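Local coordinates for protein mandelate racemase/muconate lactonizing enzyme (Jannaschia sp., PDB 4J3Z) that probably catalyses a metal-assisted reaction that begins with proton abstraction next to a carboxylate, as in other members of the enolase superfamily, at residues E49-V54 with D88-G93; A128-Y133 with A155-E160. One frame throughout, in Å; residues are numbered along the deposited sequence.

Contact 1 of 2, residues E49-V54 with D88-G93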
loop_
_atom_site.group_PDB
_atom_site.type_symbol
_atom_site.label_atom_id
_atom_site.label_comp_id
_atom_site.label_asym_id
_atom_site.label_seq_id
_atom_site.Cartn_x
_atom_site.Cartn_y
_atom_site.Cartn_z
ATOM N N GLU D 49 -40.848 -22.989 4.562
ATOM C CA GLU D 49 -41.829 -23.344 3.535
ATOM C C GLU D 49 -41.265 -22.985 2.165
ATOM O O GLU D 49 -41.309 -23.797 1.232
ATOM C CB GLU D 49 -43.164 -22.616 3.767
ATOM C CG GLU D 49 -44.308 -23.107 2.892
ATOM C CD GLU D 49 -45.307 -22.024 2.506
ATOM O OE1 GLU D 49 -45.013 -20.828 2.688
ATOM O OE2 GLU D 49 -46.401 -22.370 2.002
ATOM N N ALA D 50 -40.733 -21.768 2.062
ATOM C CA ALA D 50 -40.145 -21.283 0.824
ATOM C C ALA D 50 -38.801 -21.963 0.582
ATOM O O ALA D 50 -38.427 -22.203 -0.568
ATOM C CB ALA D 50 -39.995 -19.767 0.853
ATOM N N MET D 51 -38.081 -22.279 1.660
ATOM C CA MET D 51 -36.830 -23.023 1.516
ATOM C C MET D 51 -37.050 -24.397 0.894
ATOM O O MET D 51 -36.233 -24.820 0.066
ATOM C CB MET D 51 -36.040 -23.135 2.831
ATOM C CG MET D 51 -35.143 -21.946 3.166
ATOM S SD MET D 51 -33.984 -21.386 1.892
ATOM C CE MET D 51 -32.991 -22.850 1.581
ATOM N N THR D 52 -38.147 -25.085 1.252
ATOM C CA THR D 52 -38.384 -26.420 0.687
ATOM C C THR D 52 -38.477 -26.378 -0.837
ATOM O O THR D 52 -38.056 -27.317 -1.508
ATOM C CB THR D 52 -39.611 -27.202 1.259
ATOM O OG1 THR D 52 -40.839 -26.656 0.772
ATOM C CG2 THR D 52 -39.621 -27.295 2.770
ATOM N N HIS D 53 -39.017 -25.289 -1.378
ATOM C CA HIS D 53 -39.107 -25.120 -2.826
ATOM C C HIS D 53 -37.769 -24.713 -3.435
ATOM O O HIS D 53 -37.467 -25.090 -4.561
ATOM C CB HIS D 53 -40.209 -24.131 -3.190
ATOM C CG HIS D 53 -41.568 -24.553 -2.725
ATOM N ND1 HIS D 53 -42.195 -23.990 -1.630
ATOM C CD2 HIS D 53 -42.429 -25.473 -3.217
ATOM C CE1 HIS D 53 -43.377 -24.555 -1.464
ATOM N NE2 HIS D 53 -43.541 -25.464 -2.410
ATOM N N VAL D 54 -36.958 -23.968 -2.681
ATOM C CA VAL D 54 -35.577 -23.685 -3.091
ATOM C C VAL D 54 -34.715 -24.964 -3.107
ATOM O O VAL D 54 -34.007 -25.226 -4.088
ATOM C CB VAL D 54 -34.919 -22.609 -2.201
ATOM C CG1 VAL D 54 -33.397 -22.679 -2.301
ATOM C CG2 VAL D 54 -35.419 -21.220 -2.576
ATOM N N ASP D 88 -24.386 -16.942 -2.883
ATOM C CA ASP D 88 -25.808 -16.826 -2.591
ATOM C C ASP D 88 -26.185 -17.738 -1.438
ATOM O O ASP D 88 -26.430 -18.921 -1.657
ATOM C CB ASP D 88 -26.652 -17.196 -3.820
ATOM C CG ASP D 88 -28.136 -16.866 -3.637
ATOM O OD1 ASP D 88 -28.642 -16.929 -2.497
ATOM O OD2 ASP D 88 -28.798 -16.535 -4.637
ATOM N N PRO D 89 -26.276 -17.185 -0.215
ATOM C CA PRO D 89 -26.500 -18.020 0.960
ATOM C C PRO D 89 -27.777 -18.856 0.875
ATOM O O PRO D 89 -27.821 -19.954 1.434
ATOM C CB PRO D 89 -26.586 -17.006 2.111
ATOM C CG PRO D 89 -26.907 -15.704 1.470
ATOM C CD PRO D 89 -26.259 -15.750 0.121
ATOM N N THR D 90 -28.801 -18.341 0.192
ATOM C CA THR D 90 -30.058 -19.073 0.016
ATOM C C THR D 90 -29.874 -20.288 -0.900
ATOM O O THR D 90 -30.145 -21.418 -0.491
ATOM C CB THR D 90 -31.187 -18.143 -0.490
ATOM O OG1 THR D 90 -31.438 -17.130 0.491
ATOM C CG2 THR D 90 -32.475 -18.909 -0.731
ATOM N N VAL D 91 -29.391 -20.055 -2.121
ATOM C CA VAL D 91 -29.237 -21.120 -3.122
ATOM C C VAL D 91 -28.136 -22.098 -2.730
ATOM O O VAL D 91 -28.275 -23.316 -2.903
ATOM C CB VAL D 91 -28.932 -20.551 -4.532
ATOM C CG1 VAL D 91 -28.726 -21.671 -5.544
ATOM C CG2 VAL D 91 -30.038 -19.613 -4.993
ATOM N N PHE D 92 -27.034 -21.563 -2.210
ATOM C CA PHE D 92 -25.874 -22.398 -1.946
ATOM C C PHE D 92 -25.943 -23.036 -0.566
ATOM O O PHE D 92 -25.442 -24.150 -0.364
ATOM C CB PHE D 92 -24.580 -21.617 -2.152
ATOM C CG PHE D 92 -23.470 -22.440 -2.747
ATOM C CD1 PHE D 92 -23.654 -23.116 -3.952
ATOM C CD2 PHE D 92 -22.241 -22.526 -2.116
ATOM C CE1 PHE D 92 -22.633 -23.872 -4.510
ATOM C CE2 PHE D 92 -21.209 -23.268 -2.672
ATOM C CZ PHE D 92 -21.402 -23.944 -3.867
ATOM N N GLY D 93 -26.569 -22.333 0.379
ATOM C CA GLY D 93 -26.944 -22.932 1.658
ATOM C C GLY D 93 -27.806 -24.168 1.437
ATOM O O GLY D 93 -27.667 -25.166 2.146
#
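Thr90 meets Met51 and Val54 with the same methyl group, and both partners reach it from helix 48-62. CG2 of Thr90 lies 3.9 Å from SD of Met51 and 4.2 Å from CG2 of Val54, so that the sulfur and a valine methyl meet one methyl on helix 89-109. The Met51 side chain approaches that of Thr90 at a slant; Val54 lies across it at about a right angle. Met51 gets there by bending at both chi2 (-52°) and chi3 (-59°), a curl that sets CE 3.8 Å from the carbonyl O of Thr90. CG1 of Val54 approaches the same oxygen, at 3.9 Å, so two methyl groups pack against the first turn of the second helix. Ala94, one turn further on, is touched by both side chains, and Met51 also rests on Ala43 and Val46.

The two branches of Thr90 divide their work. With CG2 anti to the backbone N (chi1 -63° for OG1), the hydroxyl is turned elsewhere and hydrogen-bonds to OD2 of Asp88 of the second subunit; the reciprocal bond ties Asp88 OD2 of this chain to Thr90 there. Asp88 is the N-cap of helix 89-109, its OD1 accepting weak bonds from the backbone N of Thr90, at 3.0 Å, and of Val91. No hydrogen bond crosses between the two helices. Their contact is therefore van der Waals packing of methyls and a sulfur against a threonine methyl and a backbone carbonyl, while the polar chemistry at this helix start is spent on capping and on the subunit interface.

Contact 2 of 2, residues A128-Y133 with A155-E160; sequences AYTYLY and AARVAE
The guanidinium of Arg157 has the carbonyl O of Tyr133 at its edge, near its plane, but 4.1 Å from NH2 and without a direct hydrogen bond; this oxygen is hydrogen-bonded to Ser153 OG instead. A water stands between the segments: it donates to Tyr131 O, accepts from Tyr133 N at 3.2 Å, and lies close to Arg157 NH2, where the short separation leaves a weak bond doubtful. Glu160 holds the guanidinium from within the helix segment, its OE1 lying 3.1 Å from Arg157 NE in a salt bridge that comes from 48° above the carboxylate plane. The Tyr133 ring has the carbonyl carbon of Tyr131 over one face, toward the rim, and stacks with Trp19.

Strand 125-131 and helix 147-159 begin the enolase-type barrel, and strand 164-167 follows in parallel, a beta-alpha-beta crossover. The aliphatic part of Arg157 packs on Thr130 and Leu132: CD lies 3.9 Å from CG2 of Thr130, the side chains crossing near a right angle, and CG is 4.2 Å from CD2 of Leu132. Bends at chi2 (-65°) and chi3 (88°) then turn the chain away from both methyls, bringing NE to Glu160. Shortened to an alanine, Arg157 would no longer cover Thr130 CG2, and Glu160 and Glu135, the salt-bridge partner of NH1, would probably lose their cationic mate. Thr130 OG1 bonds to a lone pair of Tyr131 O.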
loop_
_atom_site.group_PDB
_atom_site.type_symbol
_atom_site.label_atom_id
_atom_site.label_comp_id
_atom_site.label_asym_id
_atom_site.label_seq_id
_atom_site.Cartn_x
_atom_site.Cartn_y
_atom_site.Cartn_z
ATOM N N ALA D 128 -13.545 -29.182 21.785
ATOM C CA ALA D 128 -14.920 -28.696 21.701
ATOM C C ALA D 128 -15.216 -27.626 22.746
ATOM O O ALA D 128 -14.674 -27.655 23.856
ATOM C CB ALA D 128 -15.888 -29.859 21.861
ATOM N N TYR D 129 -16.081 -26.681 22.390
ATOM C CA TYR D 129 -16.620 -25.737 23.370
ATOM C C TYR D 129 -18.141 -25.732 23.357
ATOM O O TYR D 129 -18.759 -26.526 22.655
ATOM C CB TYR D 129 -16.074 -24.327 23.144
ATOM C CG TYR D 129 -16.591 -23.612 21.901
ATOM C CD1 TYR D 129 -17.775 -22.871 21.934
ATOM C CD2 TYR D 129 -15.879 -23.656 20.702
ATOM C CE1 TYR D 129 -18.234 -22.206 20.809
ATOM C CE2 TYR D 129 -16.328 -22.991 19.577
ATOM C CZ TYR D 129 -17.501 -22.265 19.635
ATOM O OH TYR D 129 -17.955 -21.609 18.516
ATOM N N THR D 130 -18.733 -24.833 24.141
ATOM C CA THR D 130 -20.182 -24.675 24.205
ATOM C C THR D 130 -20.566 -23.229 24.578
ATOM O O THR D 130 -19.737 -22.466 25.076
ATOM C CB THR D 130 -20.787 -25.689 25.202
ATOM O OG1 THR D 130 -22.211 -25.548 25.259
ATOM C CG2 THR D 130 -20.192 -25.505 26.592
ATOM N N TYR D 131 -21.814 -22.847 24.306
ATOM C CA TYR D 131 -22.394 -21.648 24.916
ATOM C C TYR D 131 -22.519 -21.880 26.429
ATOM O O TYR D 131 -22.434 -23.019 26.885
ATOM C CB TYR D 131 -23.778 -21.356 24.328
ATOM C CG TYR D 131 -23.862 -20.138 23.434
ATOM C CD1 TYR D 131 -23.878 -18.851 23.974
ATOM C CD2 TYR D 131 -23.964 -20.275 22.040
ATOM C CE1 TYR D 131 -23.964 -17.733 23.158
ATOM C CE2 TYR D 131 -24.063 -19.165 21.217
ATOM C CZ TYR D 131 -24.054 -17.895 21.779
ATOM O OH TYR D 131 -24.146 -16.786 20.967
ATOM N N LEU D 132 -22.711 -20.803 27.192
ATOM C CA LEU D 132 -22.967 -20.905 28.633
ATOM C C LEU D 132 -24.466 -20.866 28.908
ATOM O O LEU D 132 -25.085 -19.799 28.940
ATOM C CB LEU D 132 -22.261 -19.788 29.407
ATOM C CG LEU D 132 -20.754 -19.875 29.659
ATOM C CD1 LEU D 132 -20.325 -18.694 30.501
ATOM C CD2 LEU D 132 -20.375 -21.179 30.350
ATOM N N TYR D 133 -25.038 -22.046 29.101
ATOM C CA TYR D 133 -26.462 -22.201 29.328
ATOM C C TYR D 133 -26.794 -22.186 30.828
ATOM O O TYR D 133 -25.909 -22.416 31.660
ATOM C CB TYR D 133 -26.925 -23.517 28.694
ATOM C CG TYR D 133 -26.650 -23.619 27.203
ATOM C CD1 TYR D 133 -27.249 -22.736 26.302
ATOM C CD2 TYR D 133 -25.792 -24.600 26.697
ATOM C CE1 TYR D 133 -27.005 -22.829 24.945
ATOM C CE2 TYR D 133 -25.539 -24.700 25.333
ATOM C CZ TYR D 133 -26.153 -23.813 24.467
ATOM O OH TYR D 133 -25.918 -23.896 23.117
ATOM N N ALA D 155 -17.980 -22.683 35.546
ATOM C CA ALA D 155 -17.372 -23.678 36.447
ATOM C C ALA D 155 -17.884 -25.101 36.187
ATOM O O ALA D 155 -17.093 -26.042 36.147
ATOM C CB ALA D 155 -17.575 -23.290 37.914
ATOM N N ALA D 156 -19.195 -25.248 35.989
ATOM C CA ALA D 156 -19.806 -26.553 35.694
ATOM C C ALA D 156 -19.255 -27.181 34.410
ATOM O O ALA D 156 -19.012 -28.386 34.349
ATOM C CB ALA D 156 -21.322 -26.440 35.629
ATOM N N ARG D 157 -19.093 -26.408 33.360
ATOM C CA ARG D 157 -18.499 -26.909 32.141
ATOM C C ARG D 157 -17.037 -27.327 32.232
ATOM O O ARG D 157 -16.653 -28.314 31.658
ATOM C CB ARG D 157 -18.609 -25.930 30.986
ATOM C CG ARG D 157 -19.955 -25.369 30.729
ATOM C CD ARG D 157 -20.949 -26.404 30.290
ATOM N NE ARG D 157 -21.605 -27.042 31.389
ATOM C CZ ARG D 157 -22.633 -26.596 32.070
ATOM N NH1 ARG D 157 -23.049 -27.332 33.014
ATOM N NH2 ARG D 157 -23.224 -25.480 31.847
ATOM N N VAL D 158 -16.224 -26.545 32.925
ATOM C CA VAL D 158 -14.849 -26.969 33.190
ATOM C C VAL D 158 -14.805 -28.298 33.951
ATOM O O VAL D 158 -13.990 -29.165 33.623
ATOM C CB VAL D 158 -14.049 -25.862 33.913
ATOM C CG1 VAL D 158 -12.825 -26.416 34.636
ATOM C CG2 VAL D 158 -13.643 -24.790 32.914
ATOM N N ALA D 159 -15.693 -28.467 34.937
ATOM C CA ALA D 159 -15.810 -29.735 35.682
ATOM C C ALA D 159 -16.284 -30.920 34.829
ATOM O O ALA D 159 -16.065 -32.077 35.188
ATOM C CB ALA D 159 -16.709 -29.563 36.912
ATOM N N GLU D 160 -16.932 -30.636 33.705
ATOM C CA GLU D 160 -17.281 -31.687 32.738
ATOM C C GLU D 160 -16.167 -31.938 31.726
ATOM O O GLU D 160 -16.302 -32.813 30.872
ATOM C CB GLU D 160 -18.556 -31.324 31.977
ATOM C CG GLU D 160 -19.847 -31.417 32.771
ATOM C CD GLU D 160 -20.947 -30.615 32.108
ATOM O OE1 GLU D 160 -20.675 -30.013 31.034
ATOM O OE2 GLU D 160 -22.074 -30.586 32.657
HETATM O O HOH W 1 -23.447 -24.753 29.495
#

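In the fold
Contact 1 joins two helices of the N-terminal domain, whereas contact 2 sets a barrel strand against helix 147-159. They share no element, although helix 89-109 leads along the chain to strand 125-131, and they lie on opposite sides of the chain's centre, with their own centres 34 Å apart. All touching residues of contact 1 are buried, and a second subunit packs beside it; contact 2 is partly buried, with no other chain touching its segments. The chemistry follows: methyls and a sulfur meet between the helices of 49-54 and 88-93, while 128-133 and 155-160 combine aliphatic packing with a charged arginine and a water bonded to the backbone of 128-133.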